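Local coordinates for protein polyhedrin (Orgyia pseudotsugata cypovirus 5, PDB 5A8U) that forms the crystalline occlusion bodies, or polyhedra, that protect virus particles from the outside environment until insect larvae ingest them, at residues Asn70-Lys73 against His74-Glu78; Tyr227-Glu230 against Lys231-Val234; Tyr245-Ser248 against Tyr249-Val253. All coordinates share one frame; numbering follows the deposited sequence.

Contact 1. Residues Asn70-Lys73 against His74-Glu78; sequences NPDK and HGRIE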
loop_
_atom_site.group_PDB
_atom_site.type_symbol
_atom_site.label_atom_id
_atom_site.label_comp_id
_atom_site.label_asym_id
_atom_site.label_seq_id
_atom_site.Cartn_x
_atom_site.Cartn_y
_atom_site.Cartn_z
ATOM N N ASN A 70 -10.276 10.948 -2.968
ATOM C CA ASN A 70 -10.959 12.217 -2.740
ATOM C C ASN A 70 -11.904 12.533 -3.885
ATOM O O ASN A 70 -11.522 13.195 -4.846
ATOM C CB ASN A 70 -9.924 13.324 -2.600
ATOM C CG ASN A 70 -9.008 13.081 -1.431
ATOM O OD1 ASN A 70 -9.482 12.935 -0.303
ATOM N ND2 ASN A 70 -7.698 13.008 -1.687
ATOM N N PRO A 71 -13.142 12.030 -3.800
ATOM C CA PRO A 71 -14.173 12.360 -4.794
ATOM C C PRO A 71 -14.521 13.833 -4.731
ATOM O O PRO A 71 -14.177 14.509 -3.757
ATOM C CB PRO A 71 -15.381 11.535 -4.331
ATOM C CG PRO A 71 -14.805 10.451 -3.438
ATOM C CD PRO A 71 -13.632 11.103 -2.764
ATOM N N ASP A 72 -15.193 14.337 -5.756
ATOM C CA ASP A 72 -15.594 15.731 -5.697
ATOM C C ASP A 72 -16.851 15.853 -4.824
ATOM O O ASP A 72 -17.308 14.873 -4.225
ATOM C CB ASP A 72 -15.796 16.332 -7.104
ATOM C CG ASP A 72 -17.018 15.785 -7.818
ATOM O OD1 ASP A 72 -17.842 15.079 -7.190
ATOM O OD2 ASP A 72 -17.175 16.090 -9.027
ATOM N N LYS A 73 -17.384 17.065 -4.749
ATOM C CA LYS A 73 -18.510 17.359 -3.870
ATOM C C LYS A 73 -19.730 16.510 -4.203
ATOM O O LYS A 73 -20.588 16.276 -3.348
ATOM C CB LYS A 73 -18.857 18.845 -3.951
ATOM C CG LYS A 73 -19.985 19.276 -3.026
ATOM C CD LYS A 73 -19.463 20.102 -1.862
ATOM C CE LYS A 73 -18.964 21.463 -2.322
ATOM N NZ LYS A 73 -18.456 22.285 -1.184
ATOM N N HIS A 74 -19.807 16.042 -5.440
ATOM C CA HIS A 74 -20.923 15.201 -5.864
ATOM C C HIS A 74 -20.635 13.702 -5.757
ATOM O O HIS A 74 -21.435 12.882 -6.217
ATOM C CB HIS A 74 -21.343 15.546 -7.296
ATOM C CG HIS A 74 -21.931 16.915 -7.438
ATOM N ND1 HIS A 74 -21.196 18.063 -7.241
ATOM C CD2 HIS A 74 -23.184 17.320 -7.755
ATOM C CE1 HIS A 74 -21.969 19.118 -7.433
ATOM N NE2 HIS A 74 -23.179 18.694 -7.749
ATOM N N GLY A 75 -19.495 13.344 -5.167
ATOM C CA GLY A 75 -19.133 11.944 -4.996
ATOM C C GLY A 75 -18.534 11.265 -6.215
ATOM O O GLY A 75 -18.403 10.034 -6.258
ATOM N N ARG A 76 -18.161 12.063 -7.210
ATOM C CA ARG A 76 -17.599 11.527 -8.450
ATOM C C ARG A 76 -16.089 11.336 -8.334
ATOM O O ARG A 76 -15.394 12.179 -7.765
ATOM C CB ARG A 76 -17.912 12.468 -9.609
ATOM C CG ARG A 76 -19.386 12.495 -9.998
ATOM C CD ARG A 76 -19.572 13.335 -11.243
ATOM N NE ARG A 76 -19.056 14.677 -11.029
ATOM C CZ ARG A 76 -19.138 15.665 -11.912
ATOM N NH1 ARG A 76 -19.726 15.466 -13.091
ATOM N NH2 ARG A 76 -18.644 16.858 -11.604
ATOM N N ILE A 77 -15.583 10.231 -8.875
ATOM C CA ILE A 77 -14.140 9.987 -8.837
ATOM C C ILE A 77 -13.473 10.264 -10.175
ATOM O O ILE A 77 -12.256 10.137 -10.296
ATOM C CB ILE A 77 -13.774 8.565 -8.367
ATOM C CG1 ILE A 77 -14.245 7.517 -9.370
ATOM C CG2 ILE A 77 -14.357 8.307 -6.991
ATOM C CD1 ILE A 77 -13.786 6.107 -9.029
ATOM N N GLU A 78 -14.271 10.632 -11.174
ATOM C CA GLU A 78 -13.751 11.075 -12.465
ATOM C C GLU A 78 -14.631 12.198 -12.994
ATOM O O GLU A 78 -15.813 12.291 -12.648
ATOM C CB GLU A 78 -13.758 9.933 -13.483
ATOM C CG GLU A 78 -12.828 8.783 -13.162
ATOM C CD GLU A 78 -12.653 7.844 -14.340
ATOM O OE1 GLU A 78 -13.612 7.711 -15.127
ATOM O OE2 GLU A 78 -11.552 7.260 -14.481
#
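Arg76 holds Asp72 in a salt bridge that spans a tight turn. Its guanidinium comes side-on, and both NE and NH2 bind the same carboxylate oxygen. NE of Arg76 takes the syn lone pair of Asp72 OD2 at 3.1 Å. The carboxylate lies at the edge of the guanidinium, but the two planes are 39° apart. Trp79 NE1 also binds Asp72 OD2, so three donors surround this oxygen. They probably stabilise its negative charge.

The other oxygen serves the backbone. Asp72 OD1 accepts from His74 N at 2.8 Å, which closes an Asx turn, and from Arg76 N at 3.0 Å. These donors arrive from opposite faces of the carboxylate. A chi1 of 70° places the carboxylate of Asp72 above its own main chain, where OD1 can meet the N-H groups of the turn.

The main chain forms a type I turn from Asp72 to Gly75 with a G1 beta bulge. Gly75 N donates to Asp72 O at 2.8 Å, and Asp72 N donates to Arg76 O at 3.0 Å. Gly75 takes the bulge position with a positive phi of 81°.

The proline ring lies against the main chain of the turn, with Pro71 CB 3.5 Å from Arg76 O. Apolar packing is slight: Pro71 CG meets Ile77 CG2 at 4.2 Å. Beyond the turn, Ile77 packs on Ile77 of the second and of the third subunit, while Pro71 meets Glu78 of the second.

Contact 2. Residues Tyr227-Glu230 against Lys231-Val234; sequences YVNE and KVAV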
loop_
_atom_site.group_PDB
_atom_site.type_symbol
_atom_site.label_atom_id
_atom_site.label_comp_id
_atom_site.label_asym_id
_atom_site.label_seq_id
_atom_site.Cartn_x
_atom_site.Cartn_y
_atom_site.Cartn_z
ATOM N N TYR A 227 -8.806 20.341 -0.635
ATOM C CA TYR A 227 -9.374 21.579 -0.118
ATOM C C TYR A 227 -9.671 22.532 -1.269
ATOM O O TYR A 227 -8.948 22.560 -2.270
ATOM C CB TYR A 227 -8.398 22.263 0.851
ATOM C CG TYR A 227 -8.413 21.670 2.233
ATOM C CD1 TYR A 227 -9.492 21.899 3.077
ATOM C CD2 TYR A 227 -7.370 20.881 2.690
ATOM C CE1 TYR A 227 -9.548 21.350 4.356
ATOM C CE2 TYR A 227 -7.405 20.328 3.980
ATOM C CZ TYR A 227 -8.503 20.567 4.801
ATOM O OH TYR A 227 -8.586 20.033 6.076
ATOM N N VAL A 228 -10.724 23.329 -1.103
ATOM C CA VAL A 228 -11.140 24.290 -2.125
ATOM C C VAL A 228 -10.028 25.289 -2.505
ATOM O O VAL A 228 -9.895 25.675 -3.668
ATOM C CB VAL A 228 -12.432 25.036 -1.695
ATOM C CG1 VAL A 228 -12.167 25.910 -0.471
ATOM C CG2 VAL A 228 -12.989 25.856 -2.867
ATOM N N ASN A 229 -9.236 25.703 -1.525
ATOM C CA ASN A 229 -8.059 26.511 -1.816
ATOM C C ASN A 229 -6.991 26.367 -0.760
ATOM O O ASN A 229 -7.221 25.760 0.296
ATOM C CB ASN A 229 -8.396 27.988 -2.102
ATOM C CG ASN A 229 -8.912 28.754 -0.893
ATOM O OD1 ASN A 229 -8.753 28.347 0.256
ATOM N ND2 ASN A 229 -9.493 29.921 -1.159
ATOM N N GLU A 230 -5.822 26.921 -1.056
ATOM C CA GLU A 230 -4.695 26.844 -0.147
ATOM C C GLU A 230 -5.004 27.531 1.183
ATOM O O GLU A 230 -4.574 27.073 2.235
ATOM C CB GLU A 230 -3.472 27.470 -0.829
ATOM C CG GLU A 230 -2.308 27.807 0.076
ATOM C CD GLU A 230 -1.149 28.355 -0.731
ATOM O OE1 GLU A 230 -1.105 29.581 -0.970
ATOM O OE2 GLU A 230 -0.324 27.536 -1.176
ATOM N N LYS A 231 -5.743 28.641 1.136
ATOM C CA LYS A 231 -6.062 29.385 2.350
ATOM C C LYS A 231 -6.764 28.492 3.368
ATOM O O LYS A 231 -6.374 28.421 4.542
ATOM C CB LYS A 231 -6.924 30.593 1.971
ATOM C CG LYS A 231 -7.312 31.495 3.135
ATOM C CD LYS A 231 -8.588 31.036 3.798
ATOM C CE LYS A 231 -9.112 32.125 4.738
ATOM N NZ LYS A 231 -10.128 31.563 5.658
ATOM N N VAL A 232 -7.785 27.781 2.910
ATOM C CA VAL A 232 -8.523 26.883 3.783
ATOM C C VAL A 232 -7.665 25.695 4.259
ATOM O O VAL A 232 -7.707 25.299 5.416
ATOM C CB VAL A 232 -9.819 26.392 3.094
ATOM C CG1 VAL A 232 -10.511 25.350 3.962
ATOM C CG2 VAL A 232 -10.734 27.595 2.809
ATOM N N ALA A 233 -6.886 25.119 3.354
ATOM C CA ALA A 233 -5.982 24.039 3.725
ATOM C C ALA A 233 -5.041 24.451 4.856
ATOM O O ALA A 233 -4.826 23.691 5.795
ATOM C CB ALA A 233 -5.164 23.606 2.514
ATOM N N VAL A 234 -4.454 25.639 4.732
ATOM C CA VAL A 234 -3.486 26.084 5.729
ATOM C C VAL A 234 -4.146 26.269 7.095
ATOM O O VAL A 234 -3.618 25.837 8.114
ATOM C CB VAL A 234 -2.757 27.353 5.274
ATOM C CG1 VAL A 234 -1.973 27.943 6.421
ATOM C CG2 VAL A 234 -1.825 27.011 4.118
#
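Lys231 and Val232 meet Asn229, the N-cap of helix 230-241, where the chain leaves strand 223-227. The CB of Lys231 lies 3.4 Å from Asn229 OD1, and the two side chains run alongside each other. The far end of Lys231 pairs with Glu235, one turn on.

Val232 receives the cap. Its N donates to Asn229 OD1 at 2.9 Å, almost straight on to the oxygen. Asn229 chi1 of 68° turns the amide back over the first helical turn, where it satisfies an N-H that has no earlier helical carbonyl. The two methyls of Val232 go different ways. CG1 touches CD1 of Tyr227 at 3.7 Å, and CG2 touches CG1 of Val228 at 4.0 Å.

Ala233 N donates to Asn229 O at 3.1 Å, the first regular helical bond here. Its CA sits over one face of the Tyr227 ring in a CH-pi contact, 3.8 Å from the centroid. Tyr227 also stacks on His88 of the second subunit.

Val234 N donates to Glu230 O at 2.9 Å. The carboxylate of Glu230 is bound by Tyr245 OH and Ser248 N, while its CG lies beside Val234 CG2 at 4.1 Å.

Contact 3. Residues Tyr245-Ser248 against Tyr249-Val253; sequences YQNS and YGYTV
Val253 N donates to Tyr245 O at 2.8 Å. Asn247 N binds Tyr251 O at 2.8 Å. Between these bonds Gln246 bridges to Thr252, so the C-terminal tail folds back as a short hairpin. Its end is a type I turn from Asn247 to Gly250 with a G1 beta bulge at Gly250, closed by Gly250 N on Asn247 O at 2.9 Å.

The Asn247 side chain works inside the turn. Its OD1 accepts from Tyr249 N at 3.0 Å, making an Asx turn, and from Tyr251 N at 3.1 Å. The two donors lie on opposite faces of the amide. A chi1 of 74° turns the amide back over the backbone, which puts OD1 between the two N-H groups.

A water accepts from Gln246 NE2, donates to Gly250 O and also bonds to Thr252 OG1. Gln246 NE2 binds Gln162 OE1 as well. Tyr245 N makes a weak bond to Val253 OXT.

Farther out, Val253 CG2 touches the edge of the Tyr245 ring at CD1, 3.7 Å away. Both side chains also pack on Val234 of helix 230-241. Within the hairpin, polar bonds outnumber apolar contacts. One neutral amide oxygen, gripped from both faces, fixes the turn without a charge.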
loop_
_atom_site.group_PDB
_atom_site.type_symbol
_atom_site.label_atom_id
_atom_site.label_comp_id
_atom_site.label_asym_id
_atom_site.label_seq_id
_atom_site.Cartn_x
_atom_site.Cartn_y
_atom_site.Cartn_z
ATOM N N TYR A 245 4.664 24.953 5.869
ATOM C CA TYR A 245 4.100 24.945 4.533
ATOM C C TYR A 245 4.475 26.278 3.913
ATOM O O TYR A 245 4.404 27.314 4.569
ATOM C CB TYR A 245 2.573 24.839 4.657
ATOM C CG TYR A 245 1.806 24.895 3.364
ATOM C CD1 TYR A 245 1.460 26.110 2.784
ATOM C CD2 TYR A 245 1.401 23.724 2.725
ATOM C CE1 TYR A 245 0.753 26.162 1.597
ATOM C CE2 TYR A 245 0.682 23.771 1.534
ATOM C CZ TYR A 245 0.366 24.996 0.982
ATOM O OH TYR A 245 -0.334 25.051 -0.192
ATOM N N GLN A 246 4.867 26.268 2.648
ATOM C CA GLN A 246 5.187 27.523 1.987
ATOM C C GLN A 246 4.025 27.940 1.086
ATOM O O GLN A 246 3.605 27.191 0.198
ATOM C CB GLN A 246 6.476 27.398 1.171
ATOM C CG GLN A 246 6.908 28.721 0.553
ATOM C CD GLN A 246 8.101 28.552 -0.359
ATOM O OE1 GLN A 246 7.963 28.123 -1.504
ATOM N NE2 GLN A 246 9.290 28.863 0.155
ATOM N N ASN A 247 3.476 29.132 1.317
ATOM C CA ASN A 247 2.317 29.508 0.514
ATOM C C ASN A 247 2.658 30.045 -0.882
ATOM O O ASN A 247 3.835 30.141 -1.250
ATOM C CB ASN A 247 1.379 30.447 1.283
ATOM C CG ASN A 247 1.925 31.873 1.424
ATOM O OD1 ASN A 247 2.894 32.271 0.777
ATOM N ND2 ASN A 247 1.272 32.655 2.268
ATOM N N SER A 248 1.618 30.383 -1.645
ATOM C CA SER A 248 1.739 30.808 -3.040
ATOM C C SER A 248 2.557 32.075 -3.246
ATOM O O SER A 248 2.892 32.422 -4.381
ATOM C CB SER A 248 0.340 31.001 -3.645
ATOM O OG SER A 248 -0.302 29.750 -3.784
ATOM N N TYR A 249 2.859 32.761 -2.147
ATOM C CA TYR A 249 3.616 33.997 -2.202
ATOM C C TYR A 249 5.062 33.818 -1.755
ATOM O O TYR A 249 5.824 34.779 -1.723
ATOM C CB TYR A 249 2.917 35.072 -1.377
ATOM C CG TYR A 249 1.495 35.320 -1.846
ATOM C CD1 TYR A 249 1.229 36.255 -2.838
ATOM C CD2 TYR A 249 0.428 34.590 -1.323
ATOM C CE1 TYR A 249 -0.061 36.467 -3.286
ATOM C CE2 TYR A 249 -0.869 34.801 -1.763
ATOM C CZ TYR A 249 -1.106 35.739 -2.742
ATOM O OH TYR A 249 -2.386 35.965 -3.184
ATOM N N GLY A 250 5.435 32.591 -1.402
ATOM C CA GLY A 250 6.784 32.304 -0.951
ATOM C C GLY A 250 7.004 32.395 0.549
ATOM O O GLY A 250 8.134 32.231 1.018
ATOM N N TYR A 251 5.929 32.656 1.301
ATOM C CA TYR A 251 5.997 32.777 2.757
ATOM C C TYR A 251 5.823 31.447 3.460
ATOM O O TYR A 251 4.967 30.663 3.085
ATOM C CB TYR A 251 4.862 33.663 3.267
ATOM C CG TYR A 251 5.154 35.145 3.254
ATOM C CD1 TYR A 251 5.408 35.812 2.069
ATOM C CD2 TYR A 251 5.128 35.875 4.433
ATOM C CE1 TYR A 251 5.659 37.178 2.063
ATOM C CE2 TYR A 251 5.373 37.230 4.436
ATOM C CZ TYR A 251 5.642 37.874 3.255
ATOM O OH TYR A 251 5.879 39.231 3.274
ATOM N N THR A 252 6.606 31.223 4.511
ATOM C CA THR A 252 6.397 30.090 5.404
ATOM C C THR A 252 5.227 30.367 6.331
ATOM O O THR A 252 5.201 31.384 7.021
ATOM C CB THR A 252 7.660 29.839 6.265
ATOM O OG1 THR A 252 8.781 29.622 5.401
ATOM C CG2 THR A 252 7.486 28.649 7.164
ATOM N N VAL A 253 4.266 29.443 6.339
ATOM C CA VAL A 253 3.079 29.555 7.162
ATOM C C VAL A 253 2.849 28.227 7.879
ATOM O O VAL A 253 1.916 28.087 8.681
ATOM C CB VAL A 253 1.842 29.957 6.328
ATOM C CG1 VAL A 253 2.066 31.319 5.683
ATOM C CG2 VAL A 253 1.532 28.916 5.254
ATOM O OXT VAL A 253 3.621 27.281 7.700
HETATM O O HOH W 1 9.385 30.195 2.780
#

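Contacts 1 and 3 share one design: a type I turn with a G1 bulge, folded round the side chain of its first residue. Contact 1 uses a carboxylate, which also takes an arginine; contact 3 uses a neutral amide. Contact 2 is a helix start instead, with aromatic packing. Contacts 1 and 2 are partly buried and both reach the second subunit. Contact 3 is a surface contact that no other chain of the assembly touches. Contacts 2 and 3 meet through the Glu230 carboxylate, which joins helix 230-241 to the C-terminal tail. Contact 1 stands apart, its centre about 17 Å from that of contact 2.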